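Long-range contacts in Glucose/sorbosone dehydrogenases (Escherichia coli K12, PDB 2G8S), which belongs to the glucose/sorbosone dehydrogenase family, folds as a six-bladed beta-propeller and carries a bound calcium ion: residues 19-24 / 68-73; 155-160 / 192-197. One frame throughout, in Å; residues are numbered along the deposited sequence.

Interaction 1: residues 19-24 / 68-73; sequences HPWALA and LLDVVL. With EDO (1,2-ethanediol), chain F.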
loop_
_atom_site.group_PDB
_atom_site.type_symbol
_atom_site.label_atom_id
_atom_site.label_comp_id
_atom_site.label_asym_id
_atom_site.label_seq_id
_atom_site.Cartn_x
_atom_site.Cartn_y
_atom_site.Cartn_z
ATOM N N HIS A 19 15.055 -4.223 -3.901
ATOM C CA HIS A 19 13.676 -4.313 -3.403
ATOM C C HIS A 19 13.066 -2.979 -2.948
ATOM O O HIS A 19 12.697 -2.815 -1.777
ATOM C CB HIS A 19 13.581 -5.386 -2.319
ATOM C CG HIS A 19 13.761 -6.766 -2.857
ATOM N ND1 HIS A 19 15.003 -7.341 -3.036
ATOM C CD2 HIS A 19 12.857 -7.664 -3.319
ATOM C CE1 HIS A 19 14.849 -8.550 -3.547
ATOM N NE2 HIS A 19 13.560 -8.766 -3.738
ATOM N N PRO A 20 12.916 -2.033 -3.884
ATOM C CA PRO A 20 12.234 -0.787 -3.535
ATOM C C PRO A 20 10.778 -1.102 -3.191
ATOM O O PRO A 20 10.209 -2.040 -3.749
ATOM C CB PRO A 20 12.324 0.032 -4.826
ATOM C CG PRO A 20 12.474 -0.995 -5.916
ATOM C CD PRO A 20 13.295 -2.086 -5.307
ATOM N N TRP A 21 10.185 -0.344 -2.273
ATOM C CA TRP A 21 8.800 -0.602 -1.882
ATOM C C TRP A 21 7.850 0.529 -2.244
ATOM O O TRP A 21 6.704 0.276 -2.641
ATOM C CB TRP A 21 8.697 -0.898 -0.383
ATOM C CG TRP A 21 7.507 -1.778 -0.005
ATOM C CD1 TRP A 21 7.463 -3.138 -0.036
ATOM C CD2 TRP A 21 6.221 -1.348 0.476
ATOM N NE1 TRP A 21 6.230 -3.587 0.382
ATOM C CE2 TRP A 21 5.451 -2.511 0.713
ATOM C CE3 TRP A 21 5.644 -0.095 0.731
ATOM C CZ2 TRP A 21 4.134 -2.458 1.204
ATOM C CZ3 TRP A 21 4.329 -0.040 1.208
ATOM C CH2 TRP A 21 3.593 -1.214 1.435
ATOM N N ALA A 22 8.316 1.765 -2.087
ATOM C CA ALA A 22 7.465 2.935 -2.319
ATOM C C ALA A 22 8.275 4.131 -2.753
ATOM O O ALA A 22 9.495 4.178 -2.575
ATOM C CB ALA A 22 6.668 3.282 -1.066
ATOM N N LEU A 23 7.577 5.106 -3.327
ATOM C CA LEU A 23 8.196 6.385 -3.633
ATOM C C LEU A 23 7.299 7.553 -3.242
ATOM O O LEU A 23 6.070 7.417 -3.185
ATOM C CB LEU A 23 8.575 6.471 -5.111
ATOM C CG LEU A 23 7.457 6.578 -6.148
ATOM C CD1 LEU A 23 6.998 8.024 -6.338
ATOM C CD2 LEU A 23 7.903 5.991 -7.479
ATOM N N ALA A 24 7.928 8.693 -2.984
ATOM C CA ALA A 24 7.215 9.931 -2.710
ATOM C C ALA A 24 7.834 11.024 -3.549
ATOM O O ALA A 24 9.048 11.209 -3.526
ATOM C CB ALA A 24 7.291 10.281 -1.225
ATOM N N LEU A 68 11.450 -1.927 5.565
ATOM C CA LEU A 68 11.017 -0.532 5.424
ATOM C C LEU A 68 10.000 -0.499 4.300
ATOM O O LEU A 68 10.282 -0.973 3.197
ATOM C CB LEU A 68 12.198 0.383 5.099
ATOM C CG LEU A 68 11.869 1.870 4.992
ATOM C CD1 LEU A 68 11.307 2.421 6.305
ATOM C CD2 LEU A 68 13.107 2.638 4.548
ATOM N N LEU A 69 8.817 0.033 4.603
ATOM C CA LEU A 69 7.678 -0.080 3.697
ATOM C C LEU A 69 7.315 1.268 3.066
ATOM O O LEU A 69 8.002 1.699 2.144
ATOM C CB LEU A 69 6.497 -0.784 4.387
ATOM C CG LEU A 69 6.852 -2.188 4.933
ATOM C CD1 LEU A 69 5.706 -2.722 5.787
ATOM C CD2 LEU A 69 7.250 -3.184 3.838
ATOM N N ASP A 70 6.263 1.934 3.534
ATOM C CA ASP A 70 5.801 3.128 2.819
ATOM C C ASP A 70 6.575 4.384 3.187
ATOM O O ASP A 70 7.107 4.497 4.291
ATOM C CB ASP A 70 4.304 3.362 3.040
ATOM C CG ASP A 70 3.598 3.872 1.788
ATOM O OD1 ASP A 70 4.286 4.239 0.808
ATOM O OD2 ASP A 70 2.351 3.881 1.783
ATOM N N VAL A 71 6.624 5.330 2.248
ATOM C CA VAL A 71 7.066 6.683 2.542
ATOM C C VAL A 71 6.038 7.620 1.927
ATOM O O VAL A 71 5.734 7.507 0.738
ATOM C CB VAL A 71 8.490 6.982 1.991
ATOM C CG1 VAL A 71 8.612 6.682 0.490
ATOM C CG2 VAL A 71 8.866 8.425 2.269
ATOM N N VAL A 72 5.484 8.515 2.743
ATOM C CA VAL A 72 4.438 9.433 2.284
ATOM C C VAL A 72 4.666 10.813 2.896
ATOM O O VAL A 72 4.936 10.920 4.087
ATOM C CB VAL A 72 3.006 8.915 2.659
ATOM C CG1 VAL A 72 1.925 9.878 2.164
ATOM C CG2 VAL A 72 2.768 7.504 2.110
ATOM N N LEU A 73 4.547 11.866 2.093
ATOM C CA LEU A 73 4.675 13.222 2.622
ATOM C C LEU A 73 3.399 13.610 3.352
ATOM O O LEU A 73 2.302 13.255 2.913
ATOM C CB LEU A 73 4.947 14.228 1.501
ATOM C CG LEU A 73 6.043 13.956 0.479
ATOM C CD1 LEU A 73 6.282 15.238 -0.292
ATOM C CD2 LEU A 73 7.331 13.482 1.109
HETATM C C1 EDO F . 3.568 -0.996 -1.910
HETATM O O1 EDO F . 3.980 -0.372 -3.122
HETATM C C2 EDO F . 2.325 -1.848 -2.134
HETATM O O2 EDO F . 2.628 -2.835 -3.130
HETATM O O HOH W 1 4.267 8.125 -1.298
#
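One water joins Leu23 O and Val71 O. It donates to both, 2.7 Å from Leu23 O and 2.6 Å from Val71 O. The water links the two strands, which run side by side at 8° to each other. Most of the remaining contact is made by side chains, which also lie against the backbone of 68-73. Trp21 CG is anti to the backbone N (chi1 -153°), which carries the ring across to Leu69. Leu69 CD2 sits over one face, 3.7 Å from the centroid of the Trp21 five-membered ring and 13° off the normal, a CH-pi contact. On the opposite face lies 1,2-ethanediol, its C1 3.2 Å above the Trp21 ring plane, toward the rim and over the six-membered part. Asp70 OD1 comes within 3.2 Å of Ala22 CB and also takes a weak bond from Val71 N. Asp70 OD2 is held by Arg134 in a salt bridge and by Leu135 N, which should keep the carboxylate from turning. Further along, Val71 CG1 lies 4.2 Å from both Ala22 CB and Ala24 CB, and Leu73 CD2 is 4.0 Å from Ala24 CB. Leu68 O is buried here without a partner. A classic beta bulge sets Leu69 and Asp70 together opposite Ser86 of strand 82-90. The two strands begin neighbouring sheets and pack nearly parallel, as inner strands of adjacent beta-propeller blades do.

Interaction 2: residues 155-160 / 192-197; sequences TAQDLD and WSYGIR
Tyr194 points its side chain at residues 156-159. CB lies 3.7 Å from Ala156 O. CG stands between the backbone N and the carbonyl carbon (chi1 63°), which sets the ring beside the 3-10 segment 155-157. Ala156 O meets the ring at its edge, 3.8 Å from Tyr194 CD1. Beyond it, Tyr194 CE1 is 3.9 Å from Gln157 OE1. Leu159 lies over one face: its CD2 is 3.7 Å from the Tyr194 ring centroid and 12° off the normal, a CH-pi contact. This methyl is closer to Tyr194 CG and CD2 than to CE2 and CZ, so the contact fades toward the hydroxyl end.

The next residue supplies the hydrogen bond of the contact. Gly195 N donates to Ala156 O at 3.2 Å, with a bent N-H...O angle of 145°, and comes from above the carbonyl plane. The bend at chi2 of Gln157 brings its NE2 to 3.6 Å from Gly195 CA. Trp235 O holds NE2 and Asn232 ND2 holds OE1. Ala156 CB rests 3.5 Å from Ile196 O, which is buried without a partner.

Asn232 precedes Tyr233, so Gln157 ties this contact to the loop that supplies one calcium ligand. The arrangement is a propeller-blade loop, between strands 142-147 and 165-170, folded against the end of the blade's fourth strand, 191-194, and the residues that follow it.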
loop_
_atom_site.group_PDB
_atom_site.type_symbol
_atom_site.label_atom_id
_atom_site.label_comp_id
_atom_site.label_asym_id
_atom_site.label_seq_id
_atom_site.Cartn_x
_atom_site.Cartn_y
_atom_site.Cartn_z
ATOM N N THR A 155 -7.879 -13.730 12.892
ATOM C CA THR A 155 -7.693 -12.487 13.645
ATOM C C THR A 155 -8.247 -11.284 12.899
ATOM O O THR A 155 -8.541 -10.257 13.518
ATOM C CB THR A 155 -6.222 -12.229 14.033
ATOM O OG1 THR A 155 -5.425 -12.125 12.849
ATOM C CG2 THR A 155 -5.691 -13.361 14.890
ATOM N N ALA A 156 -8.424 -11.414 11.582
ATOM C CA ALA A 156 -8.979 -10.313 10.795
ATOM C C ALA A 156 -10.394 -9.943 11.255
ATOM O O ALA A 156 -10.826 -8.804 11.088
ATOM C CB ALA A 156 -8.967 -10.650 9.305
ATOM N N GLN A 157 -11.114 -10.914 11.826
ATOM C CA GLN A 157 -12.470 -10.683 12.317
ATOM C C GLN A 157 -12.526 -10.151 13.756
ATOM O O GLN A 157 -13.583 -9.705 14.214
ATOM C CB GLN A 157 -13.283 -11.982 12.235
ATOM C CG GLN A 157 -13.573 -12.432 10.812
ATOM C CD GLN A 157 -14.494 -11.477 10.098
ATOM O OE1 GLN A 157 -15.592 -11.190 10.574
ATOM N NE2 GLN A 157 -14.052 -10.966 8.952
ATOM N N ASP A 158 -11.401 -10.217 14.461
ATOM C CA ASP A 158 -11.362 -9.885 15.889
ATOM C C ASP A 158 -11.157 -8.389 16.077
ATOM O O ASP A 158 -10.100 -7.864 15.720
ATOM C CB ASP A 158 -10.216 -10.626 16.576
ATOM C CG ASP A 158 -10.419 -12.134 16.631
ATOM O OD1 ASP A 158 -11.563 -12.604 16.421
ATOM O OD2 ASP A 158 -9.421 -12.843 16.903
ATOM N N LEU A 159 -12.143 -7.711 16.666
ATOM C CA LEU A 159 -12.055 -6.256 16.833
ATOM C C LEU A 159 -11.085 -5.809 17.924
ATOM O O LEU A 159 -10.756 -4.620 18.001
ATOM C CB LEU A 159 -13.441 -5.623 17.032
ATOM C CG LEU A 159 -14.414 -5.760 15.849
ATOM C CD1 LEU A 159 -15.741 -5.121 16.191
ATOM C CD2 LEU A 159 -13.867 -5.144 14.566
ATOM N N ASP A 160 -10.631 -6.746 18.761
ATOM C CA ASP A 160 -9.614 -6.455 19.779
ATOM C C ASP A 160 -8.176 -6.535 19.250
ATOM O O ASP A 160 -7.220 -6.274 19.989
ATOM C CB ASP A 160 -9.780 -7.380 20.997
ATOM C CG ASP A 160 -9.542 -8.855 20.669
ATOM O OD1 ASP A 160 -9.981 -9.331 19.603
ATOM O OD2 ASP A 160 -8.947 -9.568 21.513
ATOM N N TRP A 192 -11.160 1.297 11.368
ATOM C CA TRP A 192 -12.158 1.835 10.453
ATOM C C TRP A 192 -12.939 0.701 9.786
ATOM O O TRP A 192 -14.160 0.688 9.820
ATOM C CB TRP A 192 -11.471 2.692 9.390
ATOM C CG TRP A 192 -12.393 3.552 8.579
ATOM C CD1 TRP A 192 -12.688 3.428 7.242
ATOM C CD2 TRP A 192 -13.119 4.697 9.043
ATOM N NE1 TRP A 192 -13.552 4.427 6.851
ATOM C CE2 TRP A 192 -13.832 5.221 7.936
ATOM C CE3 TRP A 192 -13.238 5.328 10.290
ATOM C CZ2 TRP A 192 -14.652 6.355 8.041
ATOM C CZ3 TRP A 192 -14.049 6.451 10.394
ATOM C CH2 TRP A 192 -14.749 6.951 9.277
ATOM N N SER A 193 -12.220 -0.251 9.189
ATOM C CA SER A 193 -12.837 -1.419 8.546
ATOM C C SER A 193 -12.068 -2.662 8.953
ATOM O O SER A 193 -10.905 -2.576 9.365
ATOM C CB SER A 193 -12.807 -1.299 7.013
ATOM O OG SER A 193 -13.323 -0.055 6.548
ATOM N N TYR A 194 -12.702 -3.824 8.813
ATOM C CA TYR A 194 -12.046 -5.074 9.180
ATOM C C TYR A 194 -12.331 -6.176 8.169
ATOM O O TYR A 194 -13.030 -5.941 7.192
ATOM C CB TYR A 194 -12.400 -5.474 10.624
ATOM C CG TYR A 194 -13.856 -5.777 10.928
ATOM C CD1 TYR A 194 -14.257 -7.086 11.213
ATOM C CD2 TYR A 194 -14.809 -4.763 11.010
ATOM C CE1 TYR A 194 -15.581 -7.386 11.521
ATOM C CE2 TYR A 194 -16.148 -5.055 11.324
ATOM C CZ TYR A 194 -16.519 -6.370 11.577
ATOM O OH TYR A 194 -17.828 -6.653 11.891
ATOM N N GLY A 195 -11.765 -7.359 8.385
ATOM C CA GLY A 195 -11.975 -8.473 7.454
ATOM C C GLY A 195 -11.190 -8.341 6.164
ATOM O O GLY A 195 -11.691 -8.650 5.078
ATOM N N ILE A 196 -9.956 -7.870 6.292
ATOM C CA ILE A 196 -9.064 -7.835 5.137
ATOM C C ILE A 196 -7.884 -8.762 5.412
ATOM O O ILE A 196 -7.548 -9.055 6.569
ATOM C CB ILE A 196 -8.657 -6.389 4.715
ATOM C CG1 ILE A 196 -7.821 -5.721 5.797
ATOM C CG2 ILE A 196 -9.905 -5.539 4.356
ATOM C CD1 ILE A 196 -7.281 -4.357 5.407
ATOM N N ARG A 197 -7.307 -9.295 4.335
ATOM C CA ARG A 197 -6.265 -10.323 4.421
ATOM C C ARG A 197 -4.874 -9.694 4.426
ATOM O O ARG A 197 -4.263 -9.547 5.478
ATOM C CB ARG A 197 -6.416 -11.343 3.279
ATOM C CG ARG A 197 -5.471 -12.526 3.368
ATOM C CD ARG A 197 -5.715 -13.525 2.234
ATOM N NE ARG A 197 -4.753 -14.627 2.258
ATOM C CZ ARG A 197 -3.563 -14.594 1.662
ATOM N NH1 ARG A 197 -3.178 -13.505 0.994
ATOM N NH2 ARG A 197 -2.751 -15.650 1.734
#

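Overall arrangement
Interaction 1 closes along the chain before interaction 2 opens. Their centres are 24 Å apart, and their nearest atoms about 12 Å, so they do not touch. Both belong to the same beta-propeller. The centre of interaction 1 lies about 9 Å from the centre of the chain; this contact joins the first strands of two successive sheets. The centre of interaction 2 lies about 17 Å from that point. It packs a loop of the following sheet onto its last strand, 191-194. That sheet starts with strand 135-137, and Asp70 of interaction 1 binds Leu135 there. One contact thus joins blades near the middle, while the other folds a loop against the last strand of a blade, farther out.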